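Long-range contacts in citrate synthase (PDB 6ABX), which probably condenses oxaloacetate with acetyl-CoA and water to form citrate and CoA, the entry step of the tricarboxylic acid cycle: residues S149-L153 against D165-D170; L68-I74 against T120-I126. All coordinates share one frame; numbering follows the deposited sequence.

Interaction 1. Residues S149-L153 against D165-D170; sequences SENFL and DTRVLD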
ATOM      1  N   SER A 149       1.019  16.603 -21.419  1.00 10.68           N
ATOM      2  CA  SER A 149       0.769  15.500 -22.382  1.00 11.80           C
ATOM      3  C   SER A 149       1.730  15.613 -23.581  1.00 13.17           C
ATOM      4  O   SER A 149       2.218  14.580 -24.069  1.00 11.98           O
ATOM      5  CB  SER A 149      -0.677  15.511 -22.804  1.00 12.49           C
ATOM      6  OG  SER A 149      -1.521  15.254 -21.680  1.00 12.98           O
ATOM      7  N   GLU A 150       2.015  16.842 -24.008  1.00 13.00           N
ATOM      8  CA  GLU A 150       2.977  17.031 -25.126  1.00 14.18           C
ATOM      9  C   GLU A 150       4.354  16.464 -24.714  1.00 12.79           C
ATOM     10  O   GLU A 150       5.039  15.749 -25.470  1.00 11.63           O
ATOM     11  CB  GLU A 150       3.086  18.499 -25.546  1.00 18.76           C
ATOM     12  CG  GLU A 150       3.982  18.580 -26.775  1.00 20.93           C
ATOM     13  CD  GLU A 150       4.102  19.880 -27.546  1.00 27.81           C
ATOM     14  OE1 GLU A 150       3.532  20.913 -27.061  1.00 25.23           O
ATOM     15  OE2 GLU A 150       4.783  19.835 -28.629  1.00 26.39           O
ATOM     16  N   ASN A 151       4.777  16.785 -23.491  1.00 11.38           N
ATOM     17  CA  ASN A 151       6.043  16.324 -22.987  1.00 11.81           C
ATOM     18  C   ASN A 151       6.081  14.791 -22.874  1.00 11.62           C
ATOM     19  O   ASN A 151       7.144  14.167 -23.095  1.00 13.45           O
ATOM     20  CB  ASN A 151       6.372  16.914 -21.615  1.00 11.44           C
ATOM     21  CG  ASN A 151       7.708  16.441 -21.111  1.00 11.63           C
ATOM     22  OD1 ASN A 151       8.740  16.802 -21.703  1.00 13.85           O
ATOM     23  ND2 ASN A 151       7.715  15.707 -20.017  1.00 11.54           N
ATOM     24  N   PHE A 152       4.973  14.176 -22.445  1.00  9.96           N
ATOM     25  CA  PHE A 152       4.935  12.742 -22.251  1.00 10.75           C
ATOM     26  C   PHE A 152       5.209  12.036 -23.602  1.00 10.43           C
ATOM     27  O   PHE A 152       6.050  11.124 -23.695  1.00 11.15           O
ATOM     28  CB  PHE A 152       3.567  12.330 -21.676  1.00 10.41           C
ATOM     29  CG  PHE A 152       3.519  11.009 -20.947  1.00 10.89           C
ATOM     30  CD1 PHE A 152       4.534  10.071 -21.032  1.00 10.48           C
ATOM     31  CD2 PHE A 152       2.431  10.705 -20.152  1.00 11.64           C
ATOM     32  CE1 PHE A 152       4.474   8.878 -20.339  1.00 10.49           C
ATOM     33  CE2 PHE A 152       2.362   9.490 -19.490  1.00 12.45           C
ATOM     34  CZ  PHE A 152       3.402   8.608 -19.533  1.00 11.11           C
ATOM     35  N   LEU A 153       4.577  12.520 -24.652  1.00 10.52           N
ATOM     36  CA  LEU A 153       4.792  11.943 -25.990  1.00 12.51           C
ATOM     37  C   LEU A 153       6.198  12.245 -26.506  1.00 12.90           C
ATOM     38  O   LEU A 153       6.841  11.403 -27.105  1.00 11.07           O
ATOM     39  CB  LEU A 153       3.735  12.443 -26.966  1.00 12.63           C
ATOM     40  CG  LEU A 153       2.317  11.928 -26.704  1.00 13.27           C
ATOM     41  CD1 LEU A 153       1.339  12.576 -27.657  1.00 13.92           C
ATOM     42  CD2 LEU A 153       2.258  10.425 -26.796  1.00 14.53           C
ATOM     43  N   ASP A 165      -2.395  14.285 -31.661  1.00 18.84           N
ATOM     44  CA  ASP A 165      -1.924  13.213 -30.764  1.00 18.96           C
ATOM     45  C   ASP A 165      -1.909  13.728 -29.321  1.00 16.28           C
ATOM     46  O   ASP A 165      -2.339  13.026 -28.397  1.00 16.95           O
ATOM     47  CB  ASP A 165      -0.568  12.625 -31.183  1.00 22.34           C
ATOM     48  CG  ASP A 165      -0.630  11.579 -32.292  1.00 26.53           C
ATOM     49  OD1 ASP A 165      -1.750  11.255 -32.733  1.00 26.74           O
ATOM     50  OD2 ASP A 165       0.444  11.034 -32.643  1.00 28.78           O
ATOM     51  N   THR A 166      -1.372  14.923 -29.113  1.00 14.37           N
ATOM     52  CA  THR A 166      -1.317  15.481 -27.777  1.00 14.98           C
ATOM     53  C   THR A 166      -2.716  15.539 -27.163  1.00 15.47           C
ATOM     54  O   THR A 166      -2.879  15.190 -25.983  1.00 14.25           O
ATOM     55  CB  THR A 166      -0.701  16.875 -27.767  1.00 16.55           C
ATOM     56  OG1 THR A 166       0.613  16.639 -28.289  1.00 18.17           O
ATOM     57  CG2 THR A 166      -0.690  17.502 -26.396  1.00 16.99           C
ATOM     58  N   ARG A 167      -3.688  16.064 -27.916  1.00 14.74           N
ATOM     59  CA  ARG A 167      -5.014  16.221 -27.408  1.00 15.88           C
ATOM     60  C   ARG A 167      -5.622  14.881 -26.987  1.00 14.65           C
ATOM     61  O   ARG A 167      -6.273  14.774 -25.931  1.00 12.56           O
ATOM     62  CB  ARG A 167      -5.915  16.834 -28.482  1.00 16.21           C
ATOM     63  CG  ARG A 167      -7.322  17.106 -27.998  1.00 18.69           C
ATOM     64  CD  ARG A 167      -7.296  18.306 -27.093  1.00 23.59           C
ATOM     65  NE  ARG A 167      -8.628  18.712 -26.687  1.00 27.99           N
ATOM     66  CZ  ARG A 167      -9.404  19.553 -27.373  1.00 33.91           C
ATOM     67  NH1 ARG A 167      -9.057  19.959 -28.590  1.00 32.47           N
ATOM     68  NH2 ARG A 167     -10.513  20.010 -26.810  1.00 31.86           N
ATOM     69  N   VAL A 168      -5.441  13.848 -27.810  1.00 14.24           N
ATOM     70  CA  VAL A 168      -5.974  12.501 -27.499  1.00 14.91           C
ATOM     71  C   VAL A 168      -5.350  11.967 -26.209  1.00 13.19           C
ATOM     72  O   VAL A 168      -6.068  11.469 -25.341  1.00 12.71           O
ATOM     73  CB  VAL A 168      -5.819  11.511 -28.675  1.00 15.28           C
ATOM     74  CG1 VAL A 168      -6.367  10.162 -28.261  1.00 16.31           C
ATOM     75  CG2 VAL A 168      -6.551  12.027 -29.919  1.00 17.69           C
ATOM     76  N   LEU A 169      -4.043  12.140 -26.040  1.00 14.32           N
ATOM     77  CA  LEU A 169      -3.394  11.679 -24.790  1.00 13.67           C
ATOM     78  C   LEU A 169      -3.949  12.471 -23.598  1.00 12.93           C
ATOM     79  O   LEU A 169      -4.264  11.899 -22.513  1.00 11.81           O
ATOM     80  CB  LEU A 169      -1.877  11.834 -24.830  1.00 14.56           C
ATOM     81  CG  LEU A 169      -1.197  11.403 -23.537  1.00 14.90           C
ATOM     82  CD1 LEU A 169      -1.534   9.992 -23.162  1.00 17.61           C
ATOM     83  CD2 LEU A 169       0.315  11.561 -23.644  1.00 17.90           C
ATOM     84  N   ASP A 170      -4.098  13.798 -23.768  1.00 13.19           N
ATOM     85  CA  ASP A 170      -4.554  14.661 -22.716  1.00 12.79           C
ATOM     86  C   ASP A 170      -5.949  14.212 -22.223  1.00 12.10           C
ATOM     87  O   ASP A 170      -6.211  14.055 -21.040  1.00 11.85           O
ATOM     88  CB  ASP A 170      -4.566  16.088 -23.240  1.00 14.15           C
ATOM     89  CG  ASP A 170      -4.434  17.079 -22.127  1.00 17.04           C
ATOM     90  OD1 ASP A 170      -3.328  17.103 -21.472  1.00 15.68           O
ATOM     91  OD2 ASP A 170      -5.432  17.739 -21.904  1.00 23.45           O
TER
HETATM   92  O   HOH W   1      -1.121  18.642 -20.980  1.00 12.17           O

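Interaction 2. Residues L68-I74 against T120-I126; sequences LAEERSI and TAKIPTI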
ATOM      1  N   LEU A  68       4.320  22.326 -12.187  1.00 13.46           N
ATOM      2  CA  LEU A  68       4.424  20.917 -12.605  1.00 14.00           C
ATOM      3  C   LEU A  68       5.633  20.701 -13.529  1.00 13.92           C
ATOM      4  O   LEU A  68       6.454  19.758 -13.290  1.00 14.63           O
ATOM      5  CB  LEU A  68       3.132  20.471 -13.309  1.00 14.53           C
ATOM      6  CG  LEU A  68       1.990  19.971 -12.433  1.00 15.17           C
ATOM      7  CD1 LEU A  68       0.689  19.941 -13.228  1.00 16.40           C
ATOM      8  CD2 LEU A  68       2.313  18.603 -11.885  1.00 16.61           C
ATOM      9  N   ALA A  69       5.767  21.533 -14.551  1.00 13.85           N
ATOM     10  CA  ALA A  69       6.756  21.338 -15.607  1.00 14.90           C
ATOM     11  C   ALA A  69       8.174  21.335 -15.009  1.00 15.99           C
ATOM     12  O   ALA A  69       9.069  20.607 -15.454  1.00 15.40           O
ATOM     13  CB  ALA A  69       6.596  22.393 -16.662  1.00 15.50           C
ATOM     14  N   GLU A  70       8.387  22.189 -13.988  1.00 13.37           N
ATOM     15  CA  GLU A  70       9.685  22.314 -13.356  1.00 15.14           C
ATOM     16  C   GLU A  70       9.949  21.234 -12.276  1.00 15.83           C
ATOM     17  O   GLU A  70      11.035  21.255 -11.672  1.00 16.46           O
ATOM     18  CB  GLU A  70       9.829  23.719 -12.764  1.00 16.38           C
ATOM     19  CG  GLU A  70       9.849  24.809 -13.789  1.00 16.65           C
ATOM     20  CD  GLU A  70      11.010  24.860 -14.765  1.00 18.69           C
ATOM     21  OE1 GLU A  70      10.864  25.538 -15.798  1.00 20.07           O
ATOM     22  OE2 GLU A  70      12.096  24.265 -14.468  1.00 18.87           O
ATOM     23  N   GLU A  71       9.083  20.205 -12.112  1.00 13.99           N
ATOM     24  CA  GLU A  71       9.250  19.188 -11.099  1.00 13.68           C
ATOM     25  C   GLU A  71       9.372  17.775 -11.717  1.00 12.26           C
ATOM     26  O   GLU A  71       9.305  16.775 -11.015  1.00 14.60           O
ATOM     27  CB  GLU A  71       8.095  19.221 -10.114  1.00 18.04           C
ATOM     28  CG  GLU A  71       8.073  20.523  -9.352  1.00 24.20           C
ATOM     29  CD  GLU A  71       8.833  20.540  -8.054  1.00 32.65           C
ATOM     30  OE1 GLU A  71       8.661  21.556  -7.368  1.00 36.38           O
ATOM     31  OE2 GLU A  71       9.558  19.519  -7.719  1.00 31.96           O
ATOM     32  N   ARG A  72       9.651  17.731 -13.013  1.00 11.63           N
ATOM     33  CA  ARG A  72       9.616  16.474 -13.818  1.00 11.68           C
ATOM     34  C   ARG A  72      10.882  15.607 -13.753  1.00 11.99           C
ATOM     35  O   ARG A  72      10.792  14.429 -14.183  1.00 12.07           O
ATOM     36  CB  ARG A  72       9.326  16.781 -15.276  1.00 11.69           C
ATOM     37  CG  ARG A  72       7.912  17.253 -15.541  1.00 11.82           C
ATOM     38  CD  ARG A  72       7.803  17.697 -16.981  1.00 12.24           C
ATOM     39  NE  ARG A  72       6.500  18.201 -17.304  1.00 11.69           N
ATOM     40  CZ  ARG A  72       6.228  19.050 -18.276  1.00 11.83           C
ATOM     41  NH1 ARG A  72       7.164  19.351 -19.178  1.00 10.86           N
ATOM     42  NH2 ARG A  72       5.001  19.541 -18.374  1.00 12.09           N
ATOM     43  N   SER A  73      12.025  16.146 -13.295  1.00 12.98           N
ATOM     44  CA  SER A  73      13.312  15.425 -13.319  1.00 13.47           C
ATOM     45  C   SER A  73      13.329  14.355 -12.247  1.00 14.03           C
ATOM     46  O   SER A  73      12.766  14.591 -11.162  1.00 15.82           O
ATOM     47  CB  SER A  73      14.514  16.335 -13.058  1.00 15.42           C
ATOM     48  OG  SER A  73      14.636  17.213 -14.115  1.00 22.97           O
ATOM     49  N   ILE A  74      14.008  13.252 -12.548  1.00 13.49           N
ATOM     50  CA  ILE A  74      14.183  12.194 -11.572  1.00 14.45           C
ATOM     51  C   ILE A  74      15.651  12.111 -11.142  1.00 14.76           C
ATOM     52  O   ILE A  74      16.577  12.425 -11.919  1.00 13.78           O
ATOM     53  CB  ILE A  74      13.642  10.864 -12.114  1.00 15.02           C
ATOM     54  CG1 ILE A  74      14.287  10.486 -13.449  1.00 14.07           C
ATOM     55  CG2 ILE A  74      12.126  10.912 -12.216  1.00 15.55           C
ATOM     56  CD1 ILE A  74      13.863   9.110 -13.983  1.00 15.84           C
ATOM     57  N   THR A 120       3.175  13.404  -9.669  1.00 11.04           N
ATOM     58  CA  THR A 120       2.430  13.540 -10.881  1.00 10.17           C
ATOM     59  C   THR A 120       3.353  13.996 -12.028  1.00 11.22           C
ATOM     60  O   THR A 120       3.278  13.493 -13.135  1.00 11.89           O
ATOM     61  CB  THR A 120       1.266  14.527 -10.706  1.00 11.32           C
ATOM     62  OG1 THR A 120       0.402  14.061  -9.655  1.00 12.21           O
ATOM     63  CG2 THR A 120       0.484  14.735 -11.977  1.00 10.55           C
ATOM     64  N   ALA A 121       4.292  14.884 -11.734  1.00 10.40           N
ATOM     65  CA  ALA A 121       5.265  15.341 -12.697  1.00 10.88           C
ATOM     66  C   ALA A 121       6.242  14.239 -13.086  1.00 10.67           C
ATOM     67  O   ALA A 121       6.659  14.157 -14.262  1.00 13.12           O
ATOM     68  CB  ALA A 121       6.033  16.560 -12.190  1.00 10.74           C
ATOM     69  N   LYS A 122       6.683  13.442 -12.134  1.00 11.02           N
ATOM     70  CA  LYS A 122       7.799  12.548 -12.363  1.00 11.67           C
ATOM     71  C   LYS A 122       7.394  11.181 -12.879  1.00 11.38           C
ATOM     72  O   LYS A 122       8.201  10.574 -13.572  1.00 11.44           O
ATOM     73  CB  LYS A 122       8.592  12.313 -11.088  1.00 12.54           C
ATOM     74  CG  LYS A 122       9.270  13.570 -10.529  1.00 12.72           C
ATOM     75  CD  LYS A 122       9.827  13.401  -9.148  1.00 13.61           C
ATOM     76  CE  LYS A 122      10.604  14.648  -8.736  1.00 14.14           C
ATOM     77  NZ  LYS A 122      11.337  14.470  -7.469  1.00 17.02           N
ATOM     78  N   ILE A 123       6.167  10.717 -12.603  1.00 11.19           N
ATOM     79  CA  ILE A 123       5.816   9.384 -13.048  1.00 10.39           C
ATOM     80  C   ILE A 123       5.998   9.235 -14.558  1.00 10.75           C
ATOM     81  O   ILE A 123       6.504   8.191 -15.007  1.00  9.94           O
ATOM     82  CB  ILE A 123       4.445   8.955 -12.495  1.00 10.88           C
ATOM     83  CG1 ILE A 123       4.637   8.639 -11.006  1.00 11.08           C
ATOM     84  CG2 ILE A 123       3.915   7.787 -13.287  1.00 11.24           C
ATOM     85  CD1 ILE A 123       3.380   8.570 -10.167  1.00 11.49           C
ATOM     86  N   PRO A 124       5.524  10.166 -15.407  1.00 10.71           N
ATOM     87  CA  PRO A 124       5.741  10.030 -16.853  1.00 10.76           C
ATOM     88  C   PRO A 124       7.214   9.927 -17.224  1.00 10.56           C
ATOM     89  O   PRO A 124       7.552   9.219 -18.205  1.00 11.31           O
ATOM     90  CB  PRO A 124       5.096  11.263 -17.504  1.00 11.01           C
ATOM     91  CG  PRO A 124       4.047  11.668 -16.437  1.00 11.74           C
ATOM     92  CD  PRO A 124       4.664  11.323 -15.105  1.00 11.31           C
ATOM     93  N   THR A 125       8.084  10.596 -16.486  1.00 11.07           N
ATOM     94  CA  THR A 125       9.503  10.514 -16.775  1.00 11.41           C
ATOM     95  C   THR A 125      10.003   9.075 -16.592  1.00 10.86           C
ATOM     96  O   THR A 125      10.739   8.539 -17.387  1.00 11.61           O
ATOM     97  CB  THR A 125      10.288  11.485 -15.902  1.00 11.75           C
ATOM     98  OG1 THR A 125       9.622  12.754 -15.994  1.00 12.16           O
ATOM     99  CG2 THR A 125      11.756  11.561 -16.276  1.00 13.38           C
ATOM    100  N   ILE A 126       9.539   8.448 -15.522  1.00 10.79           N
ATOM    101  CA  ILE A 126       9.910   7.042 -15.202  1.00 10.56           C
ATOM    102  C   ILE A 126       9.349   6.113 -16.273  1.00  9.50           C
ATOM    103  O   ILE A 126      10.048   5.228 -16.807  1.00 10.59           O
ATOM    104  CB  ILE A 126       9.395   6.665 -13.798  1.00 11.01           C
ATOM    105  CG1 ILE A 126      10.134   7.456 -12.712  1.00 11.15           C
ATOM    106  CG2 ILE A 126       9.460   5.171 -13.554  1.00 11.94           C
ATOM    107  CD1 ILE A 126       9.492   7.454 -11.361  1.00 11.56           C
TER

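Interaction 1. Residues S149-L153 against D165-D170
Ser-149 and Asp-170 make the polar end of this helix-helix contact. The hydroxyl OG of Ser-149 donates to OD1 of Asp-170 over 2.6 Å, arriving at the anti lone pair, the one turned away from OD2. A water ties the same two residues together a second time, accepting from the backbone N of Ser-149 and donating to Asp-170 OD1 at 2.7 Å. Asp-170 sends its CG opposite the backbone N (chi1 -155°), which brings OD1 to the serine, while OD2 accepts from the backbone N of Phe-43.

The apolar part centres on one methyl, Leu-169 CD2. It meets the branch of Leu-153 tip to tip, 3.7 Å from Leu-153 CG, and lies 3.6 Å from the backbone O of Ser-149. Phe-152 crosses the same leucine at about a right angle, its CB 3.9 Å from Leu-169 CD2. Farther along, the methyl CG2 of Thr-166 rests 3.7 Å from the backbone N of Glu-150, whereas its OG1 is hydrogen-bonded to the carbonyl O of Ser-162. Leu-153 CD1 packs over the carbonyl of Asp-165, whose carboxylate forms a salt bridge with Arg-157.

The axes of the two short helical segments approach to 8.8 Å, with an angle of 108° between their N-to-C directions. With a hydroxyl, a water and a backbone N-H around it, the largely buried Asp-170 carboxylate is probably stabilised in its ionised form.

Interaction 2. Residues L68-I74 against T120-I126
Ala-121 CB packs against the turn that ends helix 58-69, 3.4 Å from the backbone O of Leu-68 and 3.5 Å from that of Glu-71. Leu-68 and Glu-71 add their side chains around the same methyl, Glu-71 through its CB. The Leu-68 carbonyl also accepts the N-H of Glu-71 as the helix gives way to a type I turn from Ala-69 to Arg-72. Arg-72 runs its extended aliphatic part over the helix backbone, CG 3.6 Å from Ala-121 O. Its guanidinium has one face over Ala-69 CA and donates through NH1 to Leu-146 O.

One hydrogen bond joins the segments: Thr-125 OG1 donates to Arg-72 O over 2.7 Å, meeting the carbonyl at 146° and tilted 18° from its plane. The bond ties the last residue of the turn to the kinked part of helix 112-134.

Lys-122 stretches beside the backbone, its CG 3.2 Å from Glu-71 O and its CE 3.3 Å from Ser-73 O. Ile-74 lies alongside Lys-122 and Thr-125, pointing the opposite way to both. With CG1 between the backbone N and carbonyl carbon (chi1 56°), it sets Ile-74 CG1 against Thr-125 CG2, while Ile-74 CG2 lies 4.0 Å from Ile-126 CG1.

The arrangement is that of a helix end and its following loop laid along a long neighbouring helix, here joining helix 58-69 to helix 112-134 in the mainly helical citrate synthase fold.

Both contacts are mostly buried, yet interaction 2 reaches the surface at Ser-73, while interaction 1 has no fully exposed member. No element is common to the two pairs, but helices 112-134 and 148-157 follow each other in the chain and touch: Phe-152 CZ packs 3.7 Å from Pro-124 CB, and Asn-151 lies against Arg-72. Interaction 1 joins two helices mainly through side chains, with an aspartate and a water at its polar end; interaction 2 joins a helix end and the loop after it to a helix, and its polar bond uses a backbone carbonyl. The side chains of Phe-152 and Thr-120 lie about 12 and 9 Å from that of Arg-332, an oxaloacetate-binding residue.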